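Local coordinates for Rab5 protein, putative (PDB 3CLV) that is probably a small Ras-like protein of the Rab5 type, and holds guanosine-5'-diphosphate in a P-loop nucleotide-binding fold, at residues D96-A101 with P111-G116; C119-F124 with I151-K156. One frame throughout, in Å; residues are numbered along the deposited sequence. Where two conformers were deposited one is given.

Contact 1 (D96-A101 with P111-G116); sequences DIWDTA and PLYYRG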
loop_
_atom_site.group_PDB
_atom_site.type_symbol
_atom_site.label_atom_id
_atom_site.label_comp_id
_atom_site.label_asym_id
_atom_site.label_seq_id
_atom_site.Cartn_x
_atom_site.Cartn_y
_atom_site.Cartn_z
ATOM N N ASP A 96 -6.274 8.688 -0.662
ATOM C CA ASP A 96 -5.364 8.275 0.392
ATOM C C ASP A 96 -3.954 8.608 -0.103
ATOM O O ASP A 96 -3.388 7.861 -0.901
ATOM C CB ASP A 96 -5.551 6.776 0.685
ATOM C CG ASP A 96 -4.462 6.192 1.588
ATOM O OD1 ASP A 96 -3.764 6.941 2.311
ATOM O OD2 ASP A 96 -4.307 4.953 1.574
ATOM N N ILE A 97 -3.412 9.733 0.358
ATOM C CA ILE A 97 -2.148 10.267 -0.166
ATOM C C ILE A 97 -0.942 9.788 0.613
ATOM O O ILE A 97 -0.842 10.013 1.821
ATOM C CB ILE A 97 -2.170 11.806 -0.184
ATOM C CG1 ILE A 97 -3.437 12.283 -0.912
ATOM C CG2 ILE A 97 -0.931 12.353 -0.891
ATOM C CD1 ILE A 97 -3.930 13.669 -0.455
ATOM N N TRP A 98 -0.022 9.143 -0.098
ATOM C CA TRP A 98 1.216 8.674 0.459
ATOM C C TRP A 98 2.331 9.559 -0.078
ATOM O O TRP A 98 2.698 9.456 -1.256
ATOM C CB TRP A 98 1.481 7.209 0.056
ATOM C CG TRP A 98 0.484 6.174 0.579
ATOM C CD1 TRP A 98 -0.850 6.338 0.789
ATOM C CD2 TRP A 98 0.771 4.806 0.882
ATOM N NE1 TRP A 98 -1.410 5.169 1.251
ATOM C CE2 TRP A 98 -0.432 4.211 1.309
ATOM C CE3 TRP A 98 1.941 4.028 0.854
ATOM C CZ2 TRP A 98 -0.508 2.869 1.684
ATOM C CZ3 TRP A 98 1.866 2.703 1.227
ATOM C CH2 TRP A 98 0.647 2.136 1.647
ATOM N N ASP A 99 2.908 10.385 0.796
ATOM C CA ASP A 99 4.028 11.259 0.421
ATOM C C ASP A 99 5.332 10.508 0.614
ATOM O O ASP A 99 5.671 10.135 1.736
ATOM C CB ASP A 99 4.005 12.538 1.271
ATOM C CG ASP A 99 5.176 13.480 1.003
ATOM O OD1 ASP A 99 5.943 13.267 0.039
ATOM O OD2 ASP A 99 5.316 14.468 1.785
ATOM N N THR A 100 6.053 10.272 -0.485
ATOM C CA THR A 100 7.309 9.507 -0.406
ATOM C C THR A 100 8.276 10.145 0.607
ATOM O O THR A 100 9.009 9.434 1.294
ATOM C CB THR A 100 7.987 9.320 -1.786
ATOM O OG1 THR A 100 8.188 10.596 -2.400
ATOM C CG2 THR A 100 7.108 8.462 -2.709
ATOM N N ALA A 101 8.256 11.477 0.683
ATOM C CA ALA A 101 8.920 12.280 1.739
ATOM C C ALA A 101 10.380 11.943 2.008
ATOM O O ALA A 101 10.843 12.079 3.154
ATOM C CB ALA A 101 8.137 12.206 3.057
ATOM N N PRO A 111 8.678 1.033 -4.384
ATOM C CA PRO A 111 7.577 0.196 -4.897
ATOM C C PRO A 111 6.386 0.021 -3.925
ATOM O O PRO A 111 5.257 -0.212 -4.376
ATOM C CB PRO A 111 8.265 -1.151 -5.175
ATOM C CG PRO A 111 9.677 -0.760 -5.497
ATOM C CD PRO A 111 9.961 0.309 -4.456
ATOM N N LEU A 112 6.645 0.143 -2.624
ATOM C CA LEU A 112 5.588 0.080 -1.608
ATOM C C LEU A 112 4.618 1.243 -1.793
ATOM O O LEU A 112 3.429 1.112 -1.508
ATOM C CB LEU A 112 6.200 0.124 -0.198
ATOM C CG LEU A 112 7.171 -1.016 0.155
ATOM C CD1 LEU A 112 7.911 -0.678 1.447
ATOM C CD2 LEU A 112 6.455 -2.372 0.292
ATOM N N TYR A 113 5.144 2.372 -2.275
ATOM C CA TYR A 113 4.327 3.570 -2.556
ATOM C C TYR A 113 3.532 3.452 -3.847
ATOM O O TYR A 113 2.406 3.936 -3.915
ATOM C CB TYR A 113 5.176 4.859 -2.574
ATOM C CG TYR A 113 5.723 5.229 -1.215
ATOM C CD1 TYR A 113 6.876 4.602 -0.711
ATOM C CD2 TYR A 113 5.109 6.213 -0.440
ATOM C CE1 TYR A 113 7.377 4.922 0.545
ATOM C CE2 TYR A 113 5.593 6.539 0.820
ATOM C CZ TYR A 113 6.732 5.890 1.301
ATOM O OH TYR A 113 7.213 6.209 2.554
ATOM N N TYR A 114 4.122 2.829 -4.865
ATOM C CA TYR A 114 3.472 2.653 -6.164
ATOM C C TYR A 114 2.412 1.573 -6.207
ATOM O O TYR A 114 1.409 1.738 -6.903
ATOM C CB TYR A 114 4.493 2.284 -7.252
ATOM C CG TYR A 114 5.586 3.280 -7.497
ATOM C CD1 TYR A 114 5.486 4.606 -7.057
ATOM C CD2 TYR A 114 6.722 2.905 -8.217
ATOM C CE1 TYR A 114 6.509 5.535 -7.310
ATOM C CE2 TYR A 114 7.739 3.819 -8.488
ATOM C CZ TYR A 114 7.628 5.127 -8.029
ATOM O OH TYR A 114 8.658 6.011 -8.290
ATOM N N ARG A 115 2.667 0.443 -5.530
ATOM C CA ARG A 115 1.807 -0.739 -5.654
ATOM C C ARG A 115 0.357 -0.492 -5.248
ATOM O O ARG A 115 0.081 -0.071 -4.120
ATOM C CB ARG A 115 2.366 -1.931 -4.876
ATOM C CG ARG A 115 1.762 -3.223 -5.365
ATOM C CD ARG A 115 2.443 -4.406 -4.780
ATOM N NE ARG A 115 1.738 -5.640 -5.129
ATOM C CZ ARG A 115 2.069 -6.438 -6.149
ATOM N NH1 ARG A 115 3.119 -6.157 -6.919
ATOM N NH2 ARG A 115 1.378 -7.547 -6.366
ATOM N N GLY A 116 -0.552 -0.736 -6.188
ATOM C CA GLY A 116 -1.976 -0.549 -5.948
ATOM C C GLY A 116 -2.438 0.902 -5.950
ATOM O O GLY A 116 -3.571 1.181 -5.576
HETATM O O HOH W 1 6.632 8.633 3.723
#
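Thr100 lays its methyl on one face of the Tyr113 ring: CG2 stands 4.1 Å from the ring centroid and 26° off the normal, a CH-pi contact displaced toward the CG–CD2 rim. Tyr113 in turn brings CD2 to the edge of the Trp98 ring, near its plane, and the same carbon packs on Trp98 CB at 3.8 Å. With CG anti to its carbonyl carbon (chi1 -68°), Tyr113 reaches from the helix across both residues. The far part of the indole approaches the helix backbone, Trp98 CZ3 lying 3.5 Å from Leu112 O at an oblique angle. At the pyrrole edge, in the conformer of Asp96 given, Trp98 NE1 donates to Asp96 OD2 over 2.9 Å, with the acceptor near the ring plane; this bond can help hold the indole's rotation. Lys9 makes a cation-pi contact with the same ring, and Phe44 meets it edge-to-face.

These residues join the C-terminal end of strand 92-99 to helix 110-114, which probably corresponds to the switch II region, as in other Ras-like proteins. The polar link is a water that donates to Asp99 O at 2.7 Å and is hydrogen-bonded to Tyr113 OH at 2.8 Å, bridging strand end and helix. Beyond the strand, Ala101 N donates to Asp99 OD1 over 3.0 Å, an Asx turn, while Thr100 OG1 is hydrogen-bonded to Glu104. Just past the helix, Arg115 packs on Phe44 of the second subunit, whose Leu112 packs on Tyr113.

Contact 2 (C119-F124 with I151-K156); sequences CAIVVF and ILVANK. With GDP (guanosine-5'-diphosphate), chain D.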
loop_
_atom_site.group_PDB
_atom_site.type_symbol
_atom_site.label_atom_id
_atom_site.label_comp_id
_atom_site.label_asym_id
_atom_site.label_seq_id
_atom_site.Cartn_x
_atom_site.Cartn_y
_atom_site.Cartn_z
ATOM N N CYS A 119 -3.578 6.782 -8.489
ATOM C CA CYS A 119 -3.032 8.034 -8.995
ATOM C C CYS A 119 -1.588 8.224 -8.591
ATOM O O CYS A 119 -1.159 7.758 -7.540
ATOM C CB CYS A 119 -3.821 9.226 -8.446
ATOM S SG CYS A 119 -5.567 9.186 -8.808
ATOM N N ALA A 120 -0.845 8.931 -9.426
ATOM C CA ALA A 120 0.493 9.359 -9.077
ATOM C C ALA A 120 0.596 10.844 -9.352
ATOM O O ALA A 120 0.299 11.314 -10.472
ATOM C CB ALA A 120 1.550 8.573 -9.862
ATOM N N ILE A 121 0.983 11.582 -8.317
ATOM C CA ILE A 121 1.263 13.005 -8.417
ATOM C C ILE A 121 2.774 13.193 -8.443
ATOM O O ILE A 121 3.462 12.957 -7.431
ATOM C CB ILE A 121 0.669 13.808 -7.219
ATOM C CG1 ILE A 121 -0.831 13.564 -7.068
ATOM C CG2 ILE A 121 0.948 15.325 -7.367
ATOM C CD1 ILE A 121 -1.398 14.132 -5.722
ATOM N N VAL A 122 3.295 13.605 -9.598
ATOM C CA VAL A 122 4.744 13.759 -9.767
ATOM C C VAL A 122 5.076 15.248 -9.812
ATOM O O VAL A 122 4.693 15.956 -10.759
ATOM C CB VAL A 122 5.294 13.036 -11.030
ATOM C CG1 VAL A 122 6.825 13.061 -11.012
ATOM C CG2 VAL A 122 4.813 11.590 -11.083
ATOM N N VAL A 123 5.767 15.716 -8.779
ATOM C CA VAL A 123 5.956 17.145 -8.547
ATOM C C VAL A 123 7.396 17.543 -8.890
ATOM O O VAL A 123 8.325 16.815 -8.606
ATOM C CB VAL A 123 5.673 17.500 -7.039
ATOM C CG1 VAL A 123 5.789 19.009 -6.789
ATOM C CG2 VAL A 123 4.314 16.973 -6.621
ATOM N N PHE A 124 7.562 18.702 -9.513
ATOM C CA PHE A 124 8.889 19.295 -9.662
ATOM C C PHE A 124 8.808 20.782 -9.306
ATOM O O PHE A 124 7.714 21.329 -9.097
ATOM C CB PHE A 124 9.472 19.032 -11.068
ATOM C CG PHE A 124 8.808 19.842 -12.174
ATOM C CD1 PHE A 124 7.641 19.382 -12.786
ATOM C CD2 PHE A 124 9.358 21.048 -12.598
ATOM C CE1 PHE A 124 7.008 20.122 -13.784
ATOM C CE2 PHE A 124 8.730 21.810 -13.602
ATOM C CZ PHE A 124 7.555 21.338 -14.196
ATOM N N ILE A 151 -0.539 12.885 -12.810
ATOM C CA ILE A 151 -0.540 14.334 -12.920
ATOM C C ILE A 151 0.860 14.885 -12.622
ATOM O O ILE A 151 1.458 14.603 -11.563
ATOM C CB ILE A 151 -1.670 14.995 -12.090
ATOM C CG1 ILE A 151 -1.725 16.513 -12.337
ATOM C CG2 ILE A 151 -1.585 14.626 -10.568
ATOM C CD1 ILE A 151 -3.162 17.071 -12.098
ATOM N N LEU A 152 1.387 15.631 -13.589
ATOM C CA LEU A 152 2.694 16.244 -13.451
ATOM C C LEU A 152 2.440 17.629 -12.887
ATOM O O LEU A 152 1.619 18.383 -13.422
ATOM C CB LEU A 152 3.416 16.292 -14.799
ATOM C CG LEU A 152 4.768 16.996 -14.849
ATOM C CD1 LEU A 152 5.808 16.195 -14.037
ATOM C CD2 LEU A 152 5.224 17.134 -16.311
ATOM N N VAL A 153 3.109 17.949 -11.778
ATOM C CA VAL A 153 2.828 19.206 -11.067
ATOM C C VAL A 153 4.056 20.108 -11.107
ATOM O O VAL A 153 5.145 19.728 -10.649
ATOM C CB VAL A 153 2.360 18.984 -9.587
ATOM C CG1 VAL A 153 2.221 20.331 -8.816
ATOM C CG2 VAL A 153 1.054 18.202 -9.532
ATOM N N ALA A 154 3.870 21.299 -11.680
ATOM C CA ALA A 154 4.904 22.329 -11.707
ATOM C C ALA A 154 4.694 23.233 -10.501
ATOM O O ALA A 154 3.889 24.173 -10.549
ATOM C CB ALA A 154 4.834 23.128 -13.013
ATOM N N ASN A 155 5.384 22.929 -9.401
ATOM C CA ASN A 155 5.221 23.707 -8.179
ATOM C C ASN A 155 6.192 24.910 -8.085
ATOM O O ASN A 155 7.233 24.938 -8.749
ATOM C CB ASN A 155 5.319 22.801 -6.937
ATOM C CG ASN A 155 4.828 23.487 -5.656
ATOM O OD1 ASN A 155 3.748 24.075 -5.618
ATOM N ND2 ASN A 155 5.607 23.346 -4.580
ATOM N N LYS A 156 5.818 25.884 -7.252
ATOM C CA LYS A 156 6.631 27.086 -6.944
ATOM C C LYS A 156 6.555 28.177 -8.013
ATOM O O LYS A 156 7.485 28.984 -8.158
ATOM C CB LYS A 156 8.085 26.737 -6.618
ATOM C CG LYS A 156 8.230 25.635 -5.540
ATOM C CD LYS A 156 9.560 25.815 -4.830
ATOM C CE LYS A 156 9.988 24.554 -4.092
ATOM N NZ LYS A 156 11.224 24.777 -3.267
HETATM P PB GDP D . 9.391 18.277 -0.063
HETATM O O1B GDP D . 8.367 17.693 0.854
HETATM O O2B GDP D . 10.781 17.822 0.320
HETATM O O3B GDP D . 9.153 17.928 -1.510
HETATM O O3A GDP D . 9.352 19.898 -0.016
HETATM P PA GDP D . 8.866 20.805 1.241
HETATM O O1A GDP D . 9.626 20.415 2.499
HETATM O O2A GDP D . 7.378 20.854 1.399
HETATM O "O5'" GDP D . 9.387 22.253 0.778
HETATM C "C5'" GDP D . 10.777 22.538 0.579
HETATM C "C4'" GDP D . 10.968 24.057 0.680
HETATM O "O4'" GDP D . 10.320 24.712 -0.413
HETATM C "C3'" GDP D . 10.407 24.697 1.947
HETATM O "O3'" GDP D . 11.328 25.744 2.277
HETATM C "C2'" GDP D . 9.075 25.316 1.516
HETATM O "O2'" GDP D . 8.679 26.463 2.282
HETATM C "C1'" GDP D . 9.399 25.697 0.079
HETATM N N9 GDP D . 8.216 25.642 -0.786
HETATM C C8 GDP D . 7.378 24.594 -0.934
HETATM N N7 GDP D . 6.407 24.895 -1.818
HETATM C C5 GDP D . 6.639 26.153 -2.257
HETATM C C6 GDP D . 5.997 27.088 -3.211
HETATM O O6 GDP D . 4.969 26.737 -3.837
HETATM N N1 GDP D . 6.565 28.313 -3.379
HETATM C C2 GDP D . 7.686 28.709 -2.723
HETATM N N2 GDP D . 8.184 29.949 -2.964
HETATM N N3 GDP D . 8.323 27.907 -1.812
HETATM C C4 GDP D . 7.845 26.643 -1.567
#
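Ala120 and Ile151 start a ladder of five backbone hydrogen bonds that pairs the two segments as parallel strands, with an axis separation of 4.6 Å. Ile151 N donates to Ala120 O, Val122 N to Ile151 O, Val153 N to Val122 O, Phe124 N to Val153 O and Asn155 N to Phe124 O. The shortest, from Val153 N to Val122 O at 2.7 Å, is also the one whose donor tilts from the carbonyl plane, by 27°. Three CA-H...O contacts supplement them, including Leu152 CA to Val122 O at 3.4 Å.

Apolar contacts lie on both sides of the sheet. Ile121 and Ile151 run side by side, Ile121 CG1 against Ile151 CG2 at 3.7 Å, and Ile121 CG2 touches Val153 CG2 at 3.6 Å. On the other side, Phe124 CG sits between its backbone N and carbonyl carbon (chi1 73°), which swings the ring over the partner strand: Ala154 CA lies over one face, 4.0 Å from the centroid, and Leu152 CD1 approaches Phe124 CD1 obliquely.

Ligand contacts follow the strand end. Lys156 stretches along the guanine, its CG 3.5 Å from GDP C6, until NZ donates to the ribose O4' at 3.0 Å and to Ser17 O. Asn155 OD1 accepts from Ala185 N and is hydrogen-bonded to Thr183 OG1, and ND2 donates to Val18 O, joining the strand end to what is probably the P-loop.

Helix 129-145 completes this beta-alpha-beta crossover and covers the Val122 and Phe124 side, while helix 191-206 packs on Ile121 and Ile151; in the sheet the pair lies between strands 8-13 and 179-183.

In the fold
From the N terminus, strand 8-13 is laid down first and ends between strands 92-99 and 119-125 in the sheet order. Contact 1 then closes the short loop after strand 92-99, with nine residues between its segments, by bringing helix 110-114 back onto the strand end. After a short connection the chain enters strand 119-125, where contact 2 opens; it closes after 26 intervening residues that hold helix 129-145. The two are thus in series, neither nested nor crossed; the centres of contact 1 and contact 2 lie about 14 Å apart. Both reach the same sheet: contact 1 ties a helix to one strand beside 8-13, and contact 2 joins the strand on its other side to the next.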